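Local coordinates for thermostable carboxypeptidase 1 (Pyrococcus furiosus, PDB 1KA2), which removes amino acids one after another from the C-terminus of peptides with broad specificity, as a cobalt-dependent homodimeric metallocarboxypeptidase of the M32 family, at residues 80-85 / 468-473; 163-168 / 291-296. All blocks are in the same frame, centred on the assembly; numbering follows the deposited sequence.

Contact 1 of 2, residues 80-85 / 468-473; sequences NEYERG and GSIYPP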
loop_
_atom_site.group_PDB
_atom_site.type_symbol
_atom_site.label_atom_id
_atom_site.label_comp_id
_atom_site.label_asym_id
_atom_site.label_seq_id
_atom_site.Cartn_x
_atom_site.Cartn_y
_atom_site.Cartn_z
ATOM N N ASN A 80 34.317 12.008 4.172
ATOM C CA ASN A 80 34.583 11.153 3.011
ATOM C C ASN A 80 33.567 11.456 1.912
ATOM O O ASN A 80 32.662 12.270 2.104
ATOM C CB ASN A 80 34.504 9.669 3.399
ATOM C CG ASN A 80 33.182 9.304 4.066
ATOM O OD1 ASN A 80 32.112 9.514 3.500
ATOM N ND2 ASN A 80 33.254 8.758 5.274
ATOM N N GLU A 81 33.711 10.792 0.769
ATOM C CA GLU A 81 32.813 11.007 -0.363
ATOM C C GLU A 81 31.343 10.708 -0.042
ATOM O O GLU A 81 30.438 11.449 -0.446
ATOM C CB GLU A 81 33.277 10.160 -1.552
ATOM C CG GLU A 81 33.305 8.664 -1.268
ATOM C CD GLU A 81 34.637 8.031 -1.615
ATOM O OE1 GLU A 81 35.040 8.102 -2.798
ATOM O OE2 GLU A 81 35.281 7.463 -0.704
ATOM N N TYR A 82 31.111 9.631 0.698
ATOM C CA TYR A 82 29.756 9.232 1.065
ATOM C C TYR A 82 29.061 10.290 1.914
ATOM O O TYR A 82 27.979 10.763 1.562
ATOM C CB TYR A 82 29.791 7.900 1.812
ATOM C CG TYR A 82 30.551 6.828 1.069
ATOM C CD1 TYR A 82 31.876 6.532 1.391
ATOM C CD2 TYR A 82 29.957 6.134 0.019
ATOM C CE1 TYR A 82 32.592 5.564 0.679
ATOM C CE2 TYR A 82 30.659 5.168 -0.696
ATOM C CZ TYR A 82 31.973 4.890 -0.360
ATOM O OH TYR A 82 32.664 3.944 -1.069
ATOM N N GLU A 83 29.679 10.655 3.031
ATOM C CA GLU A 83 29.116 11.669 3.915
ATOM C C GLU A 83 28.962 12.976 3.138
ATOM O O GLU A 83 28.060 13.767 3.404
ATOM C CB GLU A 83 30.035 11.902 5.108
ATOM C CG GLU A 83 30.444 10.637 5.840
ATOM C CD GLU A 83 31.502 10.901 6.896
ATOM O OE1 GLU A 83 32.577 11.427 6.538
ATOM O OE2 GLU A 83 31.259 10.585 8.081
ATOM N N ARG A 84 29.852 13.197 2.176
ATOM C CA ARG A 84 29.803 14.408 1.369
ATOM C C ARG A 84 28.593 14.326 0.450
ATOM O O ARG A 84 27.897 15.319 0.231
ATOM C CB ARG A 84 31.076 14.530 0.531
ATOM C CG ARG A 84 31.367 15.934 0.032
ATOM C CD ARG A 84 32.557 15.916 -0.918
ATOM N NE ARG A 84 33.684 15.188 -0.342
ATOM C CZ ARG A 84 34.744 14.778 -1.032
ATOM N NH1 ARG A 84 34.829 15.026 -2.335
ATOM N NH2 ARG A 84 35.711 14.104 -0.419
ATOM N N GLY A 85 28.349 13.131 -0.081
ATOM C CA GLY A 85 27.220 12.930 -0.970
ATOM C C GLY A 85 25.937 13.281 -0.258
ATOM O O GLY A 85 25.015 13.848 -0.852
ATOM N N GLY A 468 24.493 5.092 -6.475
ATOM C CA GLY A 468 23.325 5.848 -6.048
ATOM C C GLY A 468 23.423 7.320 -6.418
ATOM O O GLY A 468 23.714 7.654 -7.572
ATOM N N SER A 469 23.194 8.189 -5.434
ATOM C CA SER A 469 23.232 9.632 -5.624
ATOM C C SER A 469 24.469 10.269 -5.005
ATOM O O SER A 469 24.429 11.416 -4.555
ATOM C CB SER A 469 21.987 10.272 -5.018
ATOM O OG SER A 469 20.826 9.755 -5.635
ATOM N N ILE A 470 25.568 9.528 -4.989
ATOM C CA ILE A 470 26.800 10.053 -4.430
ATOM C C ILE A 470 27.324 11.249 -5.235
ATOM O O ILE A 470 27.694 12.274 -4.668
ATOM C CB ILE A 470 27.875 8.944 -4.364
ATOM C CG1 ILE A 470 27.545 7.998 -3.203
ATOM C CG2 ILE A 470 29.254 9.548 -4.186
ATOM C CD1 ILE A 470 28.353 6.725 -3.188
ATOM N N TYR A 471 27.330 11.109 -6.556
ATOM C CA TYR A 471 27.827 12.154 -7.444
ATOM C C TYR A 471 26.725 12.703 -8.339
ATOM O O TYR A 471 25.760 12.003 -8.640
ATOM C CB TYR A 471 28.935 11.595 -8.345
ATOM C CG TYR A 471 30.001 10.804 -7.617
ATOM C CD1 TYR A 471 30.018 9.408 -7.659
ATOM C CD2 TYR A 471 31.002 11.453 -6.891
ATOM C CE1 TYR A 471 31.012 8.678 -6.997
ATOM C CE2 TYR A 471 31.995 10.733 -6.225
ATOM C CZ TYR A 471 31.993 9.349 -6.285
ATOM O OH TYR A 471 32.986 8.647 -5.643
ATOM N N PRO A 472 26.861 13.965 -8.782
ATOM C CA PRO A 472 25.840 14.551 -9.657
ATOM C C PRO A 472 25.864 13.753 -10.955
ATOM O O PRO A 472 26.838 13.052 -11.227
ATOM C CB PRO A 472 26.333 15.984 -9.854
ATOM C CG PRO A 472 27.124 16.259 -8.597
ATOM C CD PRO A 472 27.873 14.969 -8.405
ATOM N N PRO A 473 24.809 13.852 -11.775
ATOM C CA PRO A 473 24.761 13.109 -13.040
ATOM C C PRO A 473 26.038 13.172 -13.877
ATOM O O PRO A 473 26.586 12.142 -14.268
ATOM C CB PRO A 473 23.577 13.739 -13.765
ATOM C CG PRO A 473 22.673 14.120 -12.647
ATOM C CD PRO A 473 23.624 14.719 -11.631
#
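Ile470 meets the first turn of helix 81-99 at two places, its delta methyl on the Tyr82 ring and its backbone on Gly85. The apolar part begins with Ile470 CD1, which approaches Tyr82 CD2 to 3.6 Å and is almost as near to CE2, so the methyl comes obliquely to the CD2-CE2 bond. The CA-CB bond of Tyr82 points away from the loop; with CG beside the backbone N (chi1 -52°) the ring swings back to reach Ile470. The Phe284 ring meets the Tyr82 ring obliquely and also touches Ile470, which puts all three side chains in one apolar group.

The CA atoms of Gly85 and Ile470 lie 4.5 Å apart, and Gly85 CA is 3.8 Å from Ile470 O. A beta carbon on Gly85 would point at the loop and come close to Ile470 CA, evidence that a bare backbone suits this approach.

The polar contact between the segments is loose: Glu81 OE1 stands 3.6 Å from Tyr471 OH, with carboxylate and ring planes 83° apart, and no hydrogen bond links the two segments. Within the loop, Ile470 CG2 sits 3.3 Å above the centre of the Tyr471 ring, a CH-pi contact of the isoleucine's methyl over one face of the neighbouring ring. Ser469 is tied down from outside, its OG bonding to Gly291 O and its carbonyl to Arg88.

The helix start is fixed separately. Glu83 N donates to Asn80 OD1 at 2.7 Å and 173°, and Asn80 N donates to Glu83 OE1. These reciprocal bonds make a capping box, so the arrangement is that of a capped helix N-terminus packed against the loop joining helices 454-465 and 473-481, away from the metal site.

Contact 2 of 2, residues 163-168 / 291-296; sequences YEEGLR and GGVSLG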
loop_
_atom_site.group_PDB
_atom_site.type_symbol
_atom_site.label_atom_id
_atom_site.label_comp_id
_atom_site.label_asym_id
_atom_site.label_seq_id
_atom_site.Cartn_x
_atom_site.Cartn_y
_atom_site.Cartn_z
ATOM N N TYR A 163 14.871 19.204 -13.229
ATOM C CA TYR A 163 14.600 17.806 -13.554
ATOM C C TYR A 163 15.816 16.943 -13.843
ATOM O O TYR A 163 15.704 15.718 -13.916
ATOM C CB TYR A 163 13.641 17.736 -14.740
ATOM C CG TYR A 163 12.350 18.457 -14.474
ATOM C CD1 TYR A 163 12.124 19.735 -14.978
ATOM C CD2 TYR A 163 11.368 17.882 -13.663
ATOM C CE1 TYR A 163 10.952 20.430 -14.680
ATOM C CE2 TYR A 163 10.190 18.570 -13.356
ATOM C CZ TYR A 163 9.992 19.843 -13.868
ATOM O OH TYR A 163 8.836 20.526 -13.568
ATOM N N GLU A 164 16.966 17.579 -14.035
ATOM C CA GLU A 164 18.201 16.857 -14.301
ATOM C C GLU A 164 19.354 17.686 -13.724
ATOM O O GLU A 164 19.891 18.593 -14.377
ATOM C CB GLU A 164 18.375 16.642 -15.807
ATOM C CG GLU A 164 19.574 15.767 -16.205
ATOM C CD GLU A 164 19.413 14.290 -15.850
ATOM O OE1 GLU A 164 18.265 13.846 -15.645
ATOM O OE2 GLU A 164 20.434 13.561 -15.797
ATOM N N GLU A 165 19.705 17.369 -12.480
ATOM C CA GLU A 165 20.759 18.062 -11.756
ATOM C C GLU A 165 21.962 18.394 -12.631
ATOM O O GLU A 165 22.605 17.503 -13.193
ATOM C CB GLU A 165 21.200 17.212 -10.564
ATOM C CG GLU A 165 22.107 17.932 -9.577
ATOM C CD GLU A 165 22.564 17.030 -8.441
ATOM O OE1 GLU A 165 23.289 17.527 -7.557
ATOM O OE2 GLU A 165 22.204 15.826 -8.434
ATOM N N GLY A 166 22.253 19.684 -12.762
ATOM C CA GLY A 166 23.391 20.103 -13.561
ATOM C C GLY A 166 23.163 20.244 -15.058
ATOM O O GLY A 166 24.079 20.643 -15.789
ATOM N N LEU A 167 21.962 19.919 -15.531
ATOM C CA LEU A 167 21.673 20.036 -16.957
ATOM C C LEU A 167 21.515 21.522 -17.311
ATOM O O LEU A 167 20.935 22.298 -16.543
ATOM C CB LEU A 167 20.400 19.254 -17.310
ATOM C CG LEU A 167 20.175 18.987 -18.801
ATOM C CD1 LEU A 167 21.325 18.141 -19.345
ATOM C CD2 LEU A 167 18.849 18.266 -19.014
ATOM N N ARG A 168 22.055 21.919 -18.459
ATOM C CA ARG A 168 21.982 23.314 -18.896
ATOM C C ARG A 168 21.373 23.350 -20.283
ATOM O O ARG A 168 21.371 22.342 -20.980
ATOM C CB ARG A 168 23.382 23.950 -18.951
ATOM C CG ARG A 168 24.118 24.105 -17.621
ATOM C CD ARG A 168 23.432 25.100 -16.707
ATOM N NE ARG A 168 22.658 24.429 -15.669
ATOM C CZ ARG A 168 23.049 24.289 -14.406
ATOM N NH1 ARG A 168 24.212 24.781 -14.007
ATOM N NH2 ARG A 168 22.280 23.636 -13.542
ATOM N N GLY A 291 19.633 5.171 -4.154
ATOM C CA GLY A 291 18.688 5.466 -5.227
ATOM C C GLY A 291 19.207 6.172 -6.476
ATOM O O GLY A 291 20.147 6.960 -6.411
ATOM N N GLY A 292 18.573 5.904 -7.616
ATOM C CA GLY A 292 18.985 6.517 -8.873
ATOM C C GLY A 292 19.199 8.019 -8.791
ATOM O O GLY A 292 18.378 8.744 -8.244
ATOM N N VAL A 293 20.289 8.499 -9.376
ATOM C CA VAL A 293 20.602 9.915 -9.301
ATOM C C VAL A 293 19.717 10.905 -10.077
ATOM O O VAL A 293 19.572 12.038 -9.657
ATOM C CB VAL A 293 22.120 10.161 -9.638
ATOM C CG1 VAL A 293 22.367 10.104 -11.174
ATOM C CG2 VAL A 293 22.551 11.487 -9.031
ATOM N N SER A 294 19.118 10.493 -11.189
ATOM C CA SER A 294 18.291 11.420 -11.954
ATOM C C SER A 294 17.436 10.743 -12.996
ATOM O O SER A 294 17.615 9.569 -13.288
ATOM C CB SER A 294 19.172 12.446 -12.673
ATOM O OG SER A 294 19.914 11.789 -13.677
ATOM N N LEU A 295 16.522 11.513 -13.580
ATOM C CA LEU A 295 15.654 10.998 -14.639
ATOM C C LEU A 295 16.450 10.517 -15.833
ATOM O O LEU A 295 16.099 9.514 -16.452
ATOM C CB LEU A 295 14.693 12.078 -15.138
ATOM C CG LEU A 295 13.606 12.600 -14.207
ATOM C CD1 LEU A 295 12.723 13.634 -14.956
ATOM C CD2 LEU A 295 12.791 11.394 -13.730
ATOM N N GLY A 296 17.503 11.252 -16.180
ATOM C CA GLY A 296 18.303 10.866 -17.332
ATOM C C GLY A 296 19.101 9.583 -17.169
ATOM O O GLY A 296 19.138 8.741 -18.058
HETATM O O HOH W 1 16.210 14.061 -11.638
#
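Val293 reaches toward Glu165 only loosely, its CG2 lying 4.4 Å from Glu165 OE2; the carboxylate of Glu165 has a firmer partner in Arg88, with which it forms a salt bridge. The backbone N of Val293 is held by the hydroxyl of Tyr276, a bond from outside both segments.

At Ser294 the contact becomes strongly polar. Its OG donates to Glu164 OE2 over 2.8 Å, meeting that oxygen from above the carboxylate, 36° out of plane. The hydroxyl is placed by a chi1 of 68°, between the backbone N and the carbonyl carbon, where it also accepts a weak capping bond from Ile297 N.

Leu295 has a double relation to Tyr163. Its CG and CD1 pack beside Tyr163 O, with CG at 3.8 Å, and a water joins the two backbones, donating to Tyr163 O at 2.9 Å and accepting from Leu295 N at 3.2 Å.

Gly296 N completes the grip, donating to Glu164 OE1 at 2.8 Å on the syn side, tilted out of the carboxylate plane, with an N-H...O angle of 148°. Each carboxylate oxygen of Glu164 thus takes one bond from the helix start, which fixes the rotation of a buried group. An alanine here would remove both acceptors and would probably leave Gly296 N and the Ser294 hydroxyl without these mates, weakening the tie between loop and helix. A beta carbon on Gly296 would run into Glu164 OE2, so the close approach depends on the glycine.

The whole is a serine N-cap on helix 295-309, with a glutamate from the type II turn 164-167 joining in at the first turn. That helix carries Glu299, a ligand of the catalytic metal, so the arrangement anchors the helix start next to the metal site of this HEXXH peptidase.

How the contacts relate
Centres of contact 1 and contact 2 lie 13 Å apart, and both belong to the M32 peptidase fold. Along the chain the order is 80-85, 163-168, 291-296, 468-473, so both segments of contact 2 come between those of contact 1. They touch directly: Tyr471 O packs on Val293 CG2, and Pro473 CD packs on Glu165 O. Segment 468-473 therefore bridges helix 81-99 and the approach to helix 295-309. With the centre of contact 2 about 10 Å from the chain centre and that of contact 1 about 21 Å, this links a peripheral helix start to the neighbourhood of the metal site.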